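Long-range contacts in protein interacting with Hsp90 1 (Saccharomyces cerevisiae, PDB 4CHH), which takes part in pre-rRNA processing, is required for the NOP58-snoRNA interaction and, as a component of the R2TP complex, interacts with Hsp90: residues H65-P70 with I117-S122; P93-C98 with L171-D176. One frame throughout, in Å; residues are numbered along the deposited sequence.

Contact 1: H65-P70 with I117-S122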
ATOM      1  N   HIS A  65      -3.600   7.799   1.040  1.00 13.19           N
ATOM      2  CA  HIS A  65      -4.336   7.792   2.302  1.00 14.58           C
ATOM      3  C   HIS A  65      -5.758   8.345   2.200  1.00 17.52           C
ATOM      4  O   HIS A  65      -6.145   8.949   1.204  1.00 16.41           O
ATOM      5  CB  HIS A  65      -3.552   8.556   3.400  1.00 15.25           C
ATOM      6  CG  HIS A  65      -3.331  10.000   3.100  1.00 18.89           C
ATOM      7  ND1 HIS A  65      -4.212  10.971   3.547  1.00 21.10           N
ATOM      8  CD2 HIS A  65      -2.349  10.594   2.384  1.00 21.89           C
ATOM      9  CE1 HIS A  65      -3.744  12.121   3.089  1.00 21.00           C
ATOM     10  NE2 HIS A  65      -2.624  11.948   2.388  1.00 21.65           N
ATOM     11  N   SER A  66      -6.539   8.075   3.245  1.00 14.58           N
ATOM     12  CA  SER A  66      -7.899   8.555   3.433  1.00 14.11           C
ATOM     13  C   SER A  66      -8.269   8.468   4.914  1.00 18.61           C
ATOM     14  O   SER A  66      -7.870   7.513   5.587  1.00 15.98           O
ATOM     15  CB  SER A  66      -8.893   7.749   2.601  1.00 15.20           C
ATOM     16  OG  SER A  66     -10.239   8.064   2.939  1.00 17.11           O
ATOM     17  N   PRO A  67      -9.080   9.420   5.434  1.00 17.56           N
ATOM     18  CA  PRO A  67      -9.516   9.311   6.837  1.00 17.86           C
ATOM     19  C   PRO A  67     -10.528   8.173   7.051  1.00 22.71           C
ATOM     20  O   PRO A  67     -10.855   7.837   8.192  1.00 22.69           O
ATOM     21  CB  PRO A  67     -10.132  10.685   7.100  1.00 19.47           C
ATOM     22  CG  PRO A  67     -10.683  11.095   5.745  1.00 23.42           C
ATOM     23  CD  PRO A  67      -9.638  10.629   4.784  1.00 18.78           C
ATOM     24  N   LEU A  68     -10.968   7.527   5.957  1.00 20.73           N
ATOM     25  CA  LEU A  68     -11.959   6.443   5.946  1.00 21.11           C
ATOM     26  C   LEU A  68     -11.364   5.054   6.211  1.00 21.68           C
ATOM     27  O   LEU A  68     -12.117   4.097   6.421  1.00 21.07           O
ATOM     28  CB  LEU A  68     -12.666   6.447   4.572  1.00 22.25           C
ATOM     29  CG  LEU A  68     -13.981   7.234   4.442  1.00 28.17           C
ATOM     30  CD1 LEU A  68     -13.794   8.721   4.704  1.00 28.05           C
ATOM     31  CD2 LEU A  68     -14.568   7.053   3.065  1.00 31.50           C
ATOM     32  N   VAL A  69     -10.033   4.933   6.153  1.00 16.22           N
ATOM     33  CA  VAL A  69      -9.310   3.692   6.401  1.00 15.21           C
ATOM     34  C   VAL A  69      -9.181   3.558   7.922  1.00 20.35           C
ATOM     35  O   VAL A  69      -8.809   4.536   8.588  1.00 19.46           O
ATOM     36  CB  VAL A  69      -7.906   3.644   5.695  1.00 18.30           C
ATOM     37  CG1 VAL A  69      -7.151   2.344   6.001  1.00 17.25           C
ATOM     38  CG2 VAL A  69      -8.009   3.865   4.184  1.00 18.09           C
ATOM     39  N   PRO A  70      -9.447   2.370   8.498  1.00 18.33           N
ATOM     40  CA  PRO A  70      -9.211   2.199   9.938  1.00 18.09           C
ATOM     41  C   PRO A  70      -7.774   2.548  10.340  1.00 22.59           C
ATOM     42  O   PRO A  70      -6.839   2.538   9.521  1.00 19.18           O
ATOM     43  CB  PRO A  70      -9.472   0.709  10.171  1.00 19.77           C
ATOM     44  CG  PRO A  70     -10.377   0.306   9.054  1.00 24.11           C
ATOM     45  CD  PRO A  70      -9.909   1.114   7.876  1.00 19.79           C
ATOM     46  N   ILE A 117      -3.798   3.930   3.350  1.00 12.14           N
ATOM     47  CA  ILE A 117      -3.731   3.874   4.809  1.00 13.43           C
ATOM     48  C   ILE A 117      -4.519   5.045   5.375  1.00 16.49           C
ATOM     49  O   ILE A 117      -4.915   5.944   4.624  1.00 14.31           O
ATOM     50  CB  ILE A 117      -2.251   3.861   5.318  1.00 16.64           C
ATOM     51  CG1 ILE A 117      -1.501   5.196   4.942  1.00 17.77           C
ATOM     52  CG2 ILE A 117      -1.523   2.594   4.838  1.00 17.06           C
ATOM     53  CD1 ILE A 117      -0.075   5.376   5.491  1.00 17.78           C
ATOM     54  N   ASN A 118      -4.738   5.047   6.694  1.00 15.30           N
ATOM     55  CA  ASN A 118      -5.415   6.159   7.331  1.00 14.55           C
ATOM     56  C   ASN A 118      -4.534   7.393   7.211  1.00 17.57           C
ATOM     57  O   ASN A 118      -3.320   7.293   7.336  1.00 16.22           O
ATOM     58  CB  ASN A 118      -5.718   5.847   8.789  1.00 14.03           C
ATOM     59  CG  ASN A 118      -6.450   6.947   9.492  1.00 29.21           C
ATOM     60  OD1 ASN A 118      -5.831   7.822  10.111  1.00 22.64           O
ATOM     61  ND2 ASN A 118      -7.780   6.965   9.353  1.00 23.77           N
ATOM     62  N   SER A 119      -5.154   8.551   7.000  1.00 14.49           N
ATOM     63  CA  SER A 119      -4.488   9.837   6.868  1.00 15.72           C
ATOM     64  C   SER A 119      -3.573  10.190   8.067  1.00 22.00           C
ATOM     65  O   SER A 119      -2.505  10.778   7.853  1.00 22.44           O
ATOM     66  CB  SER A 119      -5.547  10.908   6.690  1.00 18.45           C
ATOM     67  OG  SER A 119      -6.174  10.671   5.444  1.00 19.17           O
ATOM     68  N   ASP A 120      -3.976   9.835   9.309  1.00 20.11           N
ATOM     69  CA  ASP A 120      -3.144  10.095  10.496  1.00 20.46           C
ATOM     70  C   ASP A 120      -1.860   9.279  10.426  1.00 22.51           C
ATOM     71  O   ASP A 120      -0.791   9.821  10.692  1.00 23.28           O
ATOM     72  CB  ASP A 120      -3.898   9.803  11.813  1.00 22.65           C
ATOM     73  CG  ASP A 120      -5.120  10.687  12.058  1.00 32.82           C
ATOM     74  OD1 ASP A 120      -5.284  11.711  11.336  1.00 32.66           O
ATOM     75  OD2 ASP A 120      -5.911  10.360  12.959  1.00 32.39           O
ATOM     76  N   CYS A 121      -1.960   8.012   9.984  1.00 18.56           N
ATOM     77  CA  CYS A 121      -0.820   7.095   9.820  1.00 18.50           C
ATOM     78  C   CYS A 121       0.144   7.611   8.755  1.00 18.97           C
ATOM     79  O   CYS A 121       1.347   7.449   8.922  1.00 16.87           O
ATOM     80  CB  CYS A 121      -1.299   5.683   9.502  1.00 19.27           C
ATOM     81  SG  CYS A 121      -2.427   4.998  10.743  1.00 23.73           S
ATOM     82  N   SER A 122      -0.371   8.288   7.695  1.00 15.91           N
ATOM     83  CA  SER A 122       0.473   8.886   6.655  1.00 15.30           C
ATOM     84  C   SER A 122       1.340  10.005   7.243  1.00 19.65           C
ATOM     85  O   SER A 122       2.427  10.261   6.733  1.00 19.75           O
ATOM     86  CB  SER A 122      -0.369   9.398   5.488  1.00 17.37           C
ATOM     87  OG  SER A 122      -0.890  10.704   5.690  1.00 21.48           O
TER
HETATM   88  O   HOH W   1      -9.699   9.175  10.208  1.00 18.50           O
HETATM   89  O   HOH W   2      -4.225   2.838   8.358  1.00 16.16           O

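Contact 2: P93-C98 with L171-D176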
ATOM      1  N   PRO A  93      -3.345  -0.408   9.379  1.00 15.40           N
ATOM      2  CA  PRO A  93      -4.221  -1.091   8.394  1.00 15.37           C
ATOM      3  C   PRO A  93      -4.003  -0.557   6.958  1.00 19.07           C
ATOM      4  O   PRO A  93      -3.797   0.645   6.755  1.00 18.00           O
ATOM      5  CB  PRO A  93      -5.637  -0.777   8.904  1.00 16.56           C
ATOM      6  CG  PRO A  93      -5.443  -0.485  10.409  1.00 20.17           C
ATOM      7  CD  PRO A  93      -4.143   0.286  10.416  1.00 15.84           C
ATOM      8  N   ILE A  94      -3.983  -1.470   5.978  1.00 15.91           N
ATOM      9  CA  ILE A  94      -3.813  -1.131   4.562  1.00 15.51           C
ATOM     10  C   ILE A  94      -4.976  -1.715   3.757  1.00 18.71           C
ATOM     11  O   ILE A  94      -5.265  -2.898   3.888  1.00 19.50           O
ATOM     12  CB  ILE A  94      -2.438  -1.615   3.979  1.00 18.33           C
ATOM     13  CG1 ILE A  94      -1.242  -1.130   4.855  1.00 17.98           C
ATOM     14  CG2 ILE A  94      -2.272  -1.152   2.495  1.00 19.70           C
ATOM     15  CD1 ILE A  94      -0.007  -1.871   4.703  1.00 23.65           C
ATOM     16  N   ILE A  95      -5.582  -0.900   2.891  1.00 13.78           N
ATOM     17  CA  ILE A  95      -6.564  -1.344   1.927  1.00 13.93           C
ATOM     18  C   ILE A  95      -5.862  -1.239   0.557  1.00 16.63           C
ATOM     19  O   ILE A  95      -5.437  -0.158   0.144  1.00 15.91           O
ATOM     20  CB  ILE A  95      -7.923  -0.592   2.020  1.00 18.11           C
ATOM     21  CG1 ILE A  95      -8.587  -0.843   3.415  1.00 18.81           C
ATOM     22  CG2 ILE A  95      -8.865  -1.102   0.885  1.00 16.58           C
ATOM     23  CD1 ILE A  95      -9.695   0.104   3.798  1.00 27.95           C
ATOM     24  N   THR A  96      -5.702  -2.384  -0.112  1.00 14.21           N
ATOM     25  CA  THR A  96      -4.965  -2.496  -1.374  1.00 14.53           C
ATOM     26  C   THR A  96      -5.916  -2.730  -2.514  1.00 17.98           C
ATOM     27  O   THR A  96      -6.817  -3.567  -2.424  1.00 18.29           O
ATOM     28  CB  THR A  96      -3.920  -3.631  -1.278  1.00 21.78           C
ATOM     29  OG1 THR A  96      -3.143  -3.414  -0.108  1.00 20.99           O
ATOM     30  CG2 THR A  96      -3.002  -3.697  -2.483  1.00 15.95           C
ATOM     31  N   SER A  97      -5.684  -2.019  -3.606  1.00 14.72           N
ATOM     32  CA  SER A  97      -6.498  -2.153  -4.801  1.00 14.00           C
ATOM     33  C   SER A  97      -6.126  -3.407  -5.576  1.00 18.07           C
ATOM     34  O   SER A  97      -5.075  -4.004  -5.341  1.00 15.78           O
ATOM     35  CB  SER A  97      -6.294  -0.922  -5.681  1.00 16.85           C
ATOM     36  OG  SER A  97      -5.009  -0.923  -6.288  1.00 18.76           O
ATOM     37  N   CYS A  98      -6.933  -3.749  -6.586  1.00 18.91           N
ATOM     38  CA  CYS A  98      -6.537  -4.770  -7.536  1.00 21.43           C
ATOM     39  C   CYS A  98      -5.397  -4.118  -8.374  1.00 21.36           C
ATOM     40  O   CYS A  98      -5.315  -2.883  -8.410  1.00 18.93           O
ATOM     41  CB  CYS A  98      -7.726  -5.193  -8.397  1.00 25.40           C
ATOM     42  SG  CYS A  98      -8.184  -3.972  -9.655  1.00 31.20           S
ATOM     43  N   LEU A 171     -11.507   2.945  -4.177  1.00 21.37           N
ATOM     44  CA  LEU A 171     -11.476   1.617  -3.593  1.00 21.86           C
ATOM     45  C   LEU A 171     -12.874   1.267  -3.165  1.00 27.89           C
ATOM     46  O   LEU A 171     -13.522   2.062  -2.482  1.00 28.18           O
ATOM     47  CB  LEU A 171     -10.529   1.555  -2.400  1.00 21.24           C
ATOM     48  CG  LEU A 171      -9.054   1.708  -2.708  1.00 25.26           C
ATOM     49  CD1 LEU A 171      -8.337   2.292  -1.526  1.00 23.82           C
ATOM     50  CD2 LEU A 171      -8.447   0.372  -3.059  1.00 25.91           C
ATOM     51  N   GLU A 172     -13.342   0.091  -3.563  1.00 26.67           N
ATOM     52  CA  GLU A 172     -14.673  -0.378  -3.214  1.00 28.13           C
ATOM     53  C   GLU A 172     -14.562  -1.213  -1.956  1.00 34.10           C
ATOM     54  O   GLU A 172     -13.835  -2.206  -1.934  1.00 35.64           O
ATOM     55  CB  GLU A 172     -15.287  -1.171  -4.368  1.00 30.00           C
ATOM     56  CG  GLU A 172     -15.516  -0.356  -5.634  1.00 45.52           C
ATOM     57  CD  GLU A 172     -16.289  -1.082  -6.722  1.00 78.52           C
ATOM     58  OE1 GLU A 172     -15.931  -2.237  -7.051  1.00 79.13           O
ATOM     59  OE2 GLU A 172     -17.253  -0.484  -7.257  1.00 75.61           O
ATOM     60  N   VAL A 173     -15.205  -0.778  -0.881  1.00 30.74           N
ATOM     61  CA  VAL A 173     -15.070  -1.499   0.376  1.00 31.83           C
ATOM     62  C   VAL A 173     -16.432  -1.769   1.001  1.00 39.37           C
ATOM     63  O   VAL A 173     -17.375  -0.987   0.832  1.00 38.18           O
ATOM     64  CB  VAL A 173     -14.116  -0.782   1.393  1.00 35.02           C
ATOM     65  CG1 VAL A 173     -12.735  -0.520   0.791  1.00 34.68           C
ATOM     66  CG2 VAL A 173     -14.718   0.512   1.946  1.00 34.64           C
ATOM     67  N   LEU A 174     -16.505  -2.856   1.776  1.00 39.70           N
ATOM     68  CA  LEU A 174     -17.700  -3.182   2.541  1.00 41.01           C
ATOM     69  C   LEU A 174     -17.696  -2.300   3.790  1.00 46.02           C
ATOM     70  O   LEU A 174     -16.642  -1.819   4.208  1.00 43.84           O
ATOM     71  CB  LEU A 174     -17.774  -4.682   2.874  1.00 41.51           C
ATOM     72  CG  LEU A 174     -18.241  -5.569   1.697  1.00 47.20           C
ATOM     73  CD1 LEU A 174     -17.056  -6.202   0.980  1.00 48.34           C
ATOM     74  CD2 LEU A 174     -19.177  -6.657   2.170  1.00 48.94           C
ATOM     75  N   ASN A 175     -18.879  -2.032   4.335  1.00 45.64           N
ATOM     76  CA  ASN A 175     -19.080  -1.149   5.480  1.00 46.25           C
ATOM     77  C   ASN A 175     -18.309  -1.591   6.740  1.00 49.33           C
ATOM     78  O   ASN A 175     -17.911  -0.733   7.529  1.00 49.30           O
ATOM     79  CB  ASN A 175     -20.572  -1.031   5.776  1.00 51.97           C
ATOM     80  CG  ASN A 175     -20.964   0.346   6.249  1.00 74.72           C
ATOM     81  OD1 ASN A 175     -21.155   0.568   7.444  1.00 69.43           O
ATOM     82  ND2 ASN A 175     -21.064   1.303   5.325  1.00 61.42           N
ATOM     83  N   ASP A 176     -18.054  -2.899   6.908  1.00 45.31           N
ATOM     84  CA  ASP A 176     -17.297  -3.419   8.054  1.00 45.33           C
ATOM     85  C   ASP A 176     -15.762  -3.247   7.860  1.00 45.67           C
ATOM     86  O   ASP A 176     -14.986  -3.549   8.775  1.00 44.86           O
ATOM     87  CB  ASP A 176     -17.653  -4.897   8.320  1.00 48.20           C
ATOM     88  CG  ASP A 176     -17.508  -5.294   9.778  1.00 67.34           C
ATOM     89  OD1 ASP A 176     -18.355  -4.863  10.602  1.00 68.97           O
ATOM     90  OD2 ASP A 176     -16.548  -6.029  10.100  1.00 77.04           O
TER

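Contact 1: H65-P70 with I117-S122
His65 and Ile117 pair in parallel where strands 58-66 and 109-118 of the mixed sheet of the PIH1 N-terminal domain come to their ends, the first running into a type I beta turn (Ser66 to Val69), the second into helix 119-127. Ser66 N donates to Ile117 O at 3.0 Å and Ser119 N to Ser66 O. The His65 side chain leans over the start of the helix. Its CB lies 3.2 Å from Ile117 O. With CG held between the backbone N and the carbonyl carbon (chi1 62°), the ring lies alongside the first helical turn, with Ser122 OG over one face, 3.6 Å above its plane, offset toward the rim and nearest CG and CD2. At the ring edge, ND1 shares a nearly straight hydrogen bond of 2.7 Å with Ser119 OG, which lies in the ring plane. Farther out, CE1 has Ser119 OG as its nearest partner and NE2 has Ser122 OG. Ser122 OG itself donates to Ser119 O. On the turn side, Val69 lays CB and CG1 against the backbone joining Ile117 to Asn118. Asn118 is the N-cap: its OD1 accepts from Asp120 N, leaving the other end of the amide for the turn. With CG anti to the backbone N (chi1 -179°), the amide extends to the loop, and a water joins ND2 to Pro67 O. A second water bridges Asn118 N and Pro70 O. Completing the grip on the cap, Asn118 ND2 donates to Val69 O at 2.7 Å, with the oxygen 17° out of the amide plane.

Contact 2: P93-C98 with L171-D176
Leu171 opens strand 171-174 with its side chain lodged against strand 95-103, its two methyls going to different residues. CD2 meets the flank of Ser97, 3.6 Å from Ser97 CB, and also approaches the carbonyl carbon of Thr96. CD1 turns to Ile95, lying 4.1 Å from Ile95 O and 4.2 Å from Ile95 CG2, the two side chains crossing at a slant. Glu172, next in the strand, alternates away from this interface, and its OE2 forms a salt bridge with Lys31 NZ. Val173 again directs its side chain toward Ile95: its CG1 lies 3.9 Å from Ile95 CG2, and the side chains cross at about a right angle. Ile95 CG2, anti to its backbone N, thus serves both Leu171 and Val173. Beyond Val173 the chain leaves Ile95, and the Asn175 side chain touches Ser30 and Lys183. The contact is made by apolar side chains, with Leu171 also touching backbone atoms of 95-97, between two strands of the same mixed sheet that pair with different neighbours. Backbone hydrogen bonds link Leu171 to Ile32 and Val173 to Ser30 of strand 29-47, whereas others link Ile95 to Cys116 and Ser97 to Asp114 of strand 109-118. Ile32 also packs on both Ile95 and Val173, while the side chains of Ile94 and Thr96 touch Ser142 of helix 129-147.

Overall arrangement
From the N-terminal side, strand 29-47 leads to strand 58-66, whose end supplies the first half of contact 1. The chain then passes through helix 78-86 to residues 93-98, the first half of contact 2, before strand 109-118 returns to 117-122 and closes contact 1. Helix 119-127 starts within contact 1 and helix 129-147 follows it; contact 2 closes much later, at residues 171-176, so the two loops cross. Contact 1 joins parallel strand ends to a helix start; contact 2 brings the late strand 171-174 against strand 95-103. Their centres lie about 12 Å apart, and they meet where Pro93 and Ile94 pack on Val69, Pro70 and Ile117.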